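Local structure of phytase (Citrobacter braakii, 3ZHC) at residues 53-59 against 192-198; 157-162 against 283-288. The protein belongs to branch 2 of the histidine phosphatase superfamily, in which a mixed beta-sheet with flanking helices is joined to a largely helical portion. The protein carries 2 engineered substitutions. All blocks are in the same frame, centred on the assembly; numbering follows the deposited sequence. Where two conformers were deposited one is given.

Contacts 1 and 2 are two separate ways of bringing distant parts of one histidine phosphatase chain together. Their centres lie about 36 Å apart and their nearest atoms about 23 Å, so neither touches the other. Contact 1 joins two loops, one following helix 49-53 and the other following helix 182-192, far out, its centre about 29 Å from the centre of the chain. Contact 2, its centre about 19 Å from that point, joins the start of helix 159-169 to helix 282-301. Along the sequence the segments alternate, 53-59, 157-162, 192-198, 283-288, so the chain threads back and forth between the two places, and the mostly helical stretch from 159 to 192 links them.

Contact 1 (53-59 against 192-198); sequences NVTPDQW and LNFSQSE. Unlike the reference sequence in segment 53-59: Asn53 (reference Asp). With FMT (formic acid), chain P.
Thr55 meets Leu192, at the end of helix 182-192, through its OG1 and CB. Its CB rests 3.2 Å from Leu192 O and 4.1 Å from Leu192 CD2, and OG1, anti to the backbone N (chi1 176°), donates to that same oxygen at 2.7 Å, from a position tilted 18° out of the carbonyl plane. OG1 also accepts from Asp57 N in an ST turn, so one hydroxyl ties the turn to the helix terminus. That terminus is a Schellman motif, with Asn193 as the C-prime residue at positive phi. Beyond it Ser197 OG donates to Phe194 O at 2.7 Å, in the carbonyl plane and on a lone pair; Ser197 N shares this acceptor, which pins the short 3-10 turn. Val54 O approaches the edge of the Phe194 ring, 3.4 Å from CD1, while Val54 CG1 touches CE1. Leu192 sends CD2 to CZ2 of Trp59, whose NE1 is bonded to Met51 O. Pro56 lays its ring against the turn, CD 3.1 Å from Asn193 O. Two waters bridge the segments: one joins Thr55 O to Glu198 N, the other Asp57 OD2 to Asn193 ND2, and Asp57 OD2 is also salt-bridged to Arg257.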
loop_
_atom_site.group_PDB
_atom_site.type_symbol
_atom_site.label_atom_id
_atom_site.label_comp_id
_atom_site.label_asym_id
_atom_site.label_seq_id
_atom_site.Cartn_x
_atom_site.Cartn_y
_atom_site.Cartn_z
ATOM N N ASN B 53 -28.882 -7.734 -10.213
ATOM C CA ASN B 53 -28.980 -6.848 -11.395
ATOM C C ASN B 53 -27.704 -6.058 -11.788
ATOM O O ASN B 53 -27.725 -5.335 -12.803
ATOM C CB ASN B 53 -30.183 -5.899 -11.226
ATOM C CG ASN B 53 -31.539 -6.665 -11.153
ATOM O OD1 ASN B 53 -31.784 -7.615 -11.912
ATOM N ND2 ASN B 53 -32.394 -6.251 -10.245
ATOM N N VAL B 54 -26.621 -6.192 -11.014
ATOM C CA VAL B 54 -25.295 -5.559 -11.370
ATOM C C VAL B 54 -24.369 -6.540 -12.108
ATOM O O VAL B 54 -23.215 -6.228 -12.371
ATOM C CB VAL B 54 -24.568 -4.912 -10.145
ATOM C CG1 VAL B 54 -25.401 -3.767 -9.608
ATOM C CG2 VAL B 54 -24.268 -5.942 -9.072
ATOM N N THR B 55 -24.880 -7.727 -12.438
ATOM C CA THR B 55 -24.154 -8.661 -13.286
ATOM C C THR B 55 -25.129 -9.484 -14.119
ATOM O O THR B 55 -26.196 -9.846 -13.620
ATOM C CB THR B 55 -23.240 -9.591 -12.461
ATOM O OG1 THR B 55 -22.614 -10.542 -13.328
ATOM C CG2 THR B 55 -24.030 -10.334 -11.331
ATOM N N PRO B 56 -24.777 -9.783 -15.403
ATOM C CA PRO B 56 -25.620 -10.700 -16.183
ATOM C C PRO B 56 -25.485 -12.172 -15.733
ATOM O O PRO B 56 -26.275 -13.002 -16.147
ATOM C CB PRO B 56 -25.085 -10.534 -17.605
ATOM C CG PRO B 56 -23.659 -10.173 -17.405
ATOM C CD PRO B 56 -23.651 -9.284 -16.215
ATOM N N ASP B 57 -24.504 -12.477 -14.896
ATOM C CA ASP B 57 -24.297 -13.846 -14.409
ATOM C C ASP B 57 -25.095 -14.109 -13.138
ATOM O O ASP B 57 -25.686 -13.200 -12.579
ATOM C CB ASP B 57 -22.811 -14.078 -14.225
ATOM C CG ASP B 57 -22.054 -13.904 -15.537
ATOM O OD1 ASP B 57 -22.227 -14.751 -16.424
ATOM O OD2 ASP B 57 -21.308 -12.927 -15.691
ATOM N N GLN B 58 -25.107 -15.370 -12.713
ATOM C CA GLN B 58 -25.809 -15.833 -11.504
ATOM C C GLN B 58 -24.813 -16.072 -10.396
ATOM O O GLN B 58 -23.715 -16.579 -10.644
ATOM C CB GLN B 58 -26.586 -17.141 -11.749
ATOM C CG GLN B 58 -27.879 -16.989 -12.518
ATOM C CD GLN B 58 -27.670 -16.720 -13.995
ATOM O OE1 GLN B 58 -26.971 -17.484 -14.691
ATOM N NE2 GLN B 58 -28.276 -15.633 -14.493
ATOM N N TRP B 59 -25.198 -15.726 -9.166
ATOM C CA TRP B 59 -24.328 -15.917 -8.002
ATOM C C TRP B 59 -24.334 -17.377 -7.515
ATOM O O TRP B 59 -25.402 -17.988 -7.458
ATOM C CB TRP B 59 -24.752 -14.993 -6.859
ATOM C CG TRP B 59 -24.485 -13.557 -7.168
ATOM C CD1 TRP B 59 -25.329 -12.665 -7.780
ATOM C CD2 TRP B 59 -23.297 -12.853 -6.884
ATOM N NE1 TRP B 59 -24.724 -11.438 -7.889
ATOM C CE2 TRP B 59 -23.473 -11.520 -7.349
ATOM C CE3 TRP B 59 -22.079 -13.205 -6.275
ATOM C CZ2 TRP B 59 -22.480 -10.549 -7.225
ATOM C CZ3 TRP B 59 -21.083 -12.226 -6.154
ATOM C CH2 TRP B 59 -21.291 -10.920 -6.624
ATOM N N LEU B 192 -17.654 -8.329 -12.672
ATOM C CA LEU B 192 -19.099 -8.483 -12.755
ATOM C C LEU B 192 -19.646 -8.510 -14.194
ATOM O O LEU B 192 -20.788 -8.888 -14.396
ATOM C CB LEU B 192 -19.795 -7.311 -12.040
ATOM C CG LEU B 192 -19.664 -7.114 -10.539
ATOM C CD1 LEU B 192 -20.163 -5.735 -10.173
ATOM C CD2 LEU B 192 -20.429 -8.181 -9.801
ATOM N N ASN B 193 -18.822 -8.100 -15.180
ATOM C CA ASN B 193 -19.275 -7.810 -16.566
ATOM C C ASN B 193 -20.466 -6.858 -16.460
ATOM O O ASN B 193 -21.531 -7.105 -16.997
ATOM C CB ASN B 193 -19.583 -9.089 -17.377
ATOM C CG ASN B 193 -19.620 -8.832 -18.912
ATOM O OD1 ASN B 193 -19.029 -7.845 -19.418
ATOM N ND2 ASN B 193 -20.318 -9.730 -19.660
ATOM N N PHE B 194 -20.226 -5.759 -15.725
ATOM C CA PHE B 194 -21.246 -4.767 -15.347
ATOM C C PHE B 194 -21.941 -4.118 -16.532
ATOM O O PHE B 194 -23.153 -3.926 -16.489
ATOM C CB PHE B 194 -20.607 -3.689 -14.421
ATOM C CG PHE B 194 -21.564 -2.609 -13.965
ATOM C CD1 PHE B 194 -22.649 -2.919 -13.139
ATOM C CD2 PHE B 194 -21.370 -1.262 -14.354
ATOM C CE1 PHE B 194 -23.543 -1.919 -12.700
ATOM C CE2 PHE B 194 -22.251 -0.257 -13.923
ATOM C CZ PHE B 194 -23.345 -0.581 -13.094
ATOM N N SER B 195 -21.163 -3.797 -17.579
ATOM C CA SER B 195 -21.681 -3.177 -18.826
ATOM C C SER B 195 -22.828 -3.964 -19.476
ATOM O O SER B 195 -23.692 -3.382 -20.122
ATOM C CB SER B 195 -20.548 -3.008 -19.858
ATOM O OG SER B 195 -19.567 -2.104 -19.398
ATOM N N GLN B 196 -22.816 -5.294 -19.303
ATOM C CA GLN B 196 -23.843 -6.180 -19.868
ATOM C C GLN B 196 -24.980 -6.543 -18.882
ATOM O O GLN B 196 -25.813 -7.379 -19.207
ATOM C CB GLN B 196 -23.193 -7.463 -20.395
ATOM C CG GLN B 196 -21.982 -7.253 -21.297
ATOM C CD GLN B 196 -22.272 -6.353 -22.466
ATOM O OE1 GLN B 196 -21.612 -5.306 -22.646
ATOM N NE2 GLN B 196 -23.270 -6.729 -23.271
ATOM N N SER B 197 -25.011 -5.913 -17.695
ATOM C CA SER B 197 -26.050 -6.187 -16.678
ATOM C C SER B 197 -27.314 -5.333 -16.888
ATOM O O SER B 197 -27.312 -4.382 -17.674
ATOM C CB SER B 197 -25.499 -5.959 -15.261
ATOM O OG SER B 197 -25.306 -4.574 -14.981
ATOM N N GLU B 198 -28.377 -5.689 -16.163
ATOM C CA GLU B 198 -29.666 -4.967 -16.200
ATOM C C GLU B 198 -29.524 -3.483 -15.764
ATOM O O GLU B 198 -30.261 -2.621 -16.247
ATOM C CB GLU B 198 -30.702 -5.695 -15.325
ATOM C CG GLU B 198 -32.166 -5.191 -15.434
ATOM C CD GLU B 198 -32.837 -5.474 -16.821
ATOM O OE1 GLU B 198 -32.330 -6.329 -17.604
ATOM O OE2 GLU B 198 -33.883 -4.828 -17.106
HETATM C C FMT P . -17.744 -4.110 -17.489
HETATM O O1 FMT P . -16.553 -4.033 -17.627
HETATM O O2 FMT P . -18.393 -3.132 -17.142
HETATM O O HOH W 1 -28.198 -8.218 -14.831
HETATM O O HOH W 2 -20.970 -12.419 -18.336
#

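Contact 2 (157-162 against 283-288). Unlike the reference sequence in segment 157-162: Gln161 (reference Lys).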
loop_
_atom_site.group_PDB
_atom_site.type_symbol
_atom_site.label_atom_id
_atom_site.label_comp_id
_atom_site.label_asym_id
_atom_site.label_seq_id
_atom_site.Cartn_x
_atom_site.Cartn_y
_atom_site.Cartn_z
ATOM N N PHE B 157 -23.646 8.452 18.902
ATOM C CA PHE B 157 -22.767 9.294 18.117
ATOM C C PHE B 157 -23.294 10.713 18.054
ATOM O O PHE B 157 -24.499 10.900 17.989
ATOM C CB PHE B 157 -22.725 8.850 16.636
ATOM C CG PHE B 157 -22.147 7.481 16.381
ATOM C CD1 PHE B 157 -20.895 7.119 16.884
ATOM C CD2 PHE B 157 -22.843 6.555 15.588
ATOM C CE1 PHE B 157 -20.353 5.844 16.626
ATOM C CE2 PHE B 157 -22.300 5.274 15.324
ATOM C CZ PHE B 157 -21.058 4.929 15.844
ATOM N N ASN B 158 -22.392 11.707 18.082
ATOM C CA ASN B 158 -22.776 13.077 17.727
ATOM C C ASN B 158 -22.800 13.008 16.211
ATOM O O ASN B 158 -21.744 13.054 15.547
ATOM C CB ASN B 158 -21.825 14.151 18.247
ATOM C CG ASN B 158 -22.332 15.603 17.939
ATOM O OD1 ASN B 158 -22.527 15.994 16.776
ATOM N ND2 ASN B 158 -22.537 16.386 18.996
ATOM N N THR B 159 -24.012 12.884 15.657
ATOM C CA THR B 159 -24.228 12.638 14.207
ATOM C C THR B 159 -23.497 13.571 13.228
ATOM O O THR B 159 -22.838 13.076 12.293
ATOM C CB THR B 159 -25.744 12.623 13.845
ATOM O OG1 THR B 159 -26.323 13.901 14.145
ATOM C CG2 THR B 159 -26.461 11.548 14.610
ATOM N N LEU B 160 -23.609 14.894 13.429
ATOM C CA LEU B 160 -22.914 15.864 12.534
ATOM C C LEU B 160 -21.391 15.757 12.665
ATOM O O LEU B 160 -20.691 15.737 11.668
ATOM C CB LEU B 160 -23.389 17.323 12.756
ATOM C CG LEU B 160 -24.653 17.732 11.989
ATOM C CD1 LEU B 160 -25.234 19.058 12.516
ATOM C CD2 LEU B 160 -24.376 17.817 10.459
ATOM N N GLN B 161 -20.902 15.683 13.902
ATOM C CA GLN B 161 -19.453 15.525 14.172
ATOM C C GLN B 161 -18.890 14.248 13.503
ATOM O O GLN B 161 -17.859 14.293 12.828
ATOM C CB GLN B 161 -19.207 15.518 15.683
ATOM C CG GLN B 161 -17.755 15.320 16.148
ATOM C CD GLN B 161 -17.600 15.574 17.649
ATOM O OE1 GLN B 161 -17.716 16.722 18.113
ATOM N NE2 GLN B 161 -17.335 14.522 18.404
ATOM N N VAL B 162 -19.592 13.134 13.691
ATOM C CA VAL B 162 -19.189 11.829 13.124
ATOM C C VAL B 162 -19.234 11.808 11.576
ATOM O O VAL B 162 -18.254 11.392 10.951
ATOM C CB VAL B 162 -20.027 10.671 13.748
ATOM C CG1 VAL B 162 -19.836 9.383 13.023
ATOM C CG2 VAL B 162 -19.657 10.512 15.245
ATOM N N GLU B 283 -13.669 9.077 15.487
ATOM C CA GLU B 283 -14.943 9.523 16.082
ATOM C C GLU B 283 -15.973 8.382 16.192
ATOM O O GLU B 283 -16.825 8.423 17.074
ATOM C CB GLU B 283 -15.542 10.722 15.332
ATOM C CG GLU B 283 -14.822 12.063 15.598
ATOM C CD GLU B 283 -13.510 12.255 14.837
ATOM O OE1 GLU B 283 -13.087 11.374 14.050
ATOM O OE2 GLU B 283 -12.904 13.313 15.034
ATOM N N VAL B 284 -15.874 7.380 15.288
ATOM C CA VAL B 284 -16.680 6.150 15.354
ATOM C C VAL B 284 -15.950 5.052 16.167
ATOM O O VAL B 284 -16.534 4.494 17.097
ATOM C CB VAL B 284 -17.046 5.635 13.943
ATOM C CG1 VAL B 284 -17.641 4.198 13.989
ATOM C CG2 VAL B 284 -18.023 6.592 13.284
ATOM N N ALA B 285 -14.687 4.769 15.806
ATOM C CA ALA B 285 -13.871 3.669 16.437
ATOM C C ALA B 285 -13.736 3.758 17.946
ATOM O O ALA B 285 -13.799 2.742 18.622
ATOM C CB ALA B 285 -12.477 3.586 15.811
ATOM N N ARG B 286 -13.545 4.979 18.463
ATOM C CA ARG B 286 -13.382 5.219 19.915
ATOM C C ARG B 286 -14.571 4.736 20.703
ATOM O O ARG B 286 -14.415 4.009 21.671
ATOM C CB ARG B 286 -13.150 6.709 20.218
ATOM C CG ARG B 286 -11.774 7.223 19.906
ATOM C CD ARG B 286 -11.634 8.736 20.291
ATOM N NE ARG B 286 -11.788 8.944 21.747
ATOM C CZ ARG B 286 -12.664 9.762 22.377
ATOM N NH1 ARG B 286 -13.531 10.544 21.721
ATOM N NH2 ARG B 286 -12.649 9.803 23.717
ATOM N N SER B 287 -15.758 5.150 20.287
ATOM C CA SER B 287 -17.009 4.724 20.947
ATOM C C SER B 287 -17.235 3.211 20.838
ATOM O O SER B 287 -17.495 2.551 21.835
ATOM C CB SER B 287 -18.194 5.457 20.333
ATOM O OG SER B 287 -18.027 6.877 20.451
ATOM N N ARG B 288 -17.121 2.683 19.610
ATOM C CA ARG B 288 -17.405 1.253 19.329
ATOM C C ARG B 288 -16.400 0.283 19.936
ATOM O O ARG B 288 -16.779 -0.792 20.351
ATOM C CB ARG B 288 -17.549 0.994 17.812
ATOM C CG ARG B 288 -18.886 1.352 17.258
ATOM C CD ARG B 288 -18.945 1.164 15.739
ATOM N NE ARG B 288 -20.318 1.326 15.198
ATOM C CZ ARG B 288 -20.638 1.559 13.901
ATOM N NH1 ARG B 288 -19.688 1.674 12.949
ATOM N NH2 ARG B 288 -21.932 1.684 13.551
#
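The start of helix 159-169 packs beside helix 282-301, with Phe157, just ahead of the first turn, reaching across to Val284 and Arg288. The ring of Phe157 is carried away from its own carbonyl carbon (chi1 -64°), and its far end enters the contact: CZ lies 4.0 Å from Val284 CG1, and CE1 is 3.9 Å from Val284 CA. The same CZ sits over one face of the Arg288 guanidinium, standing 3.6 Å off its plane near the margin of the group. Ring and guanidinium planes stand 76° apart, with NE near the plane of the ring at its edge, so the charged group meets the rim of the phenyl and does not lie over its pi face. An extended chain from CG to NE brings Arg288 this far, and its NH1 has a weak bond to Gln279 OE1. Asn158 is the N-cap of helix 159-169; in the conformer given, its OD1 accepts a weak bond from Gln161 N, an engineered position, while Val162 N, bonded to Asn158 O at 2.8 Å, closes the first turn. Val162 and Val284 meet roughly perpendicular, Val162 CG1 coming to 3.3 Å from Val284 CG2, closer than two methyls normally sit, so the exact value is doubtful. Val162 CG2 runs alongside Glu283 in the opposite sense, 4.1 Å from its CB. Strand 225-227 adjoins this apolar cluster through Val226, which touches Phe157, Val162 and Val284.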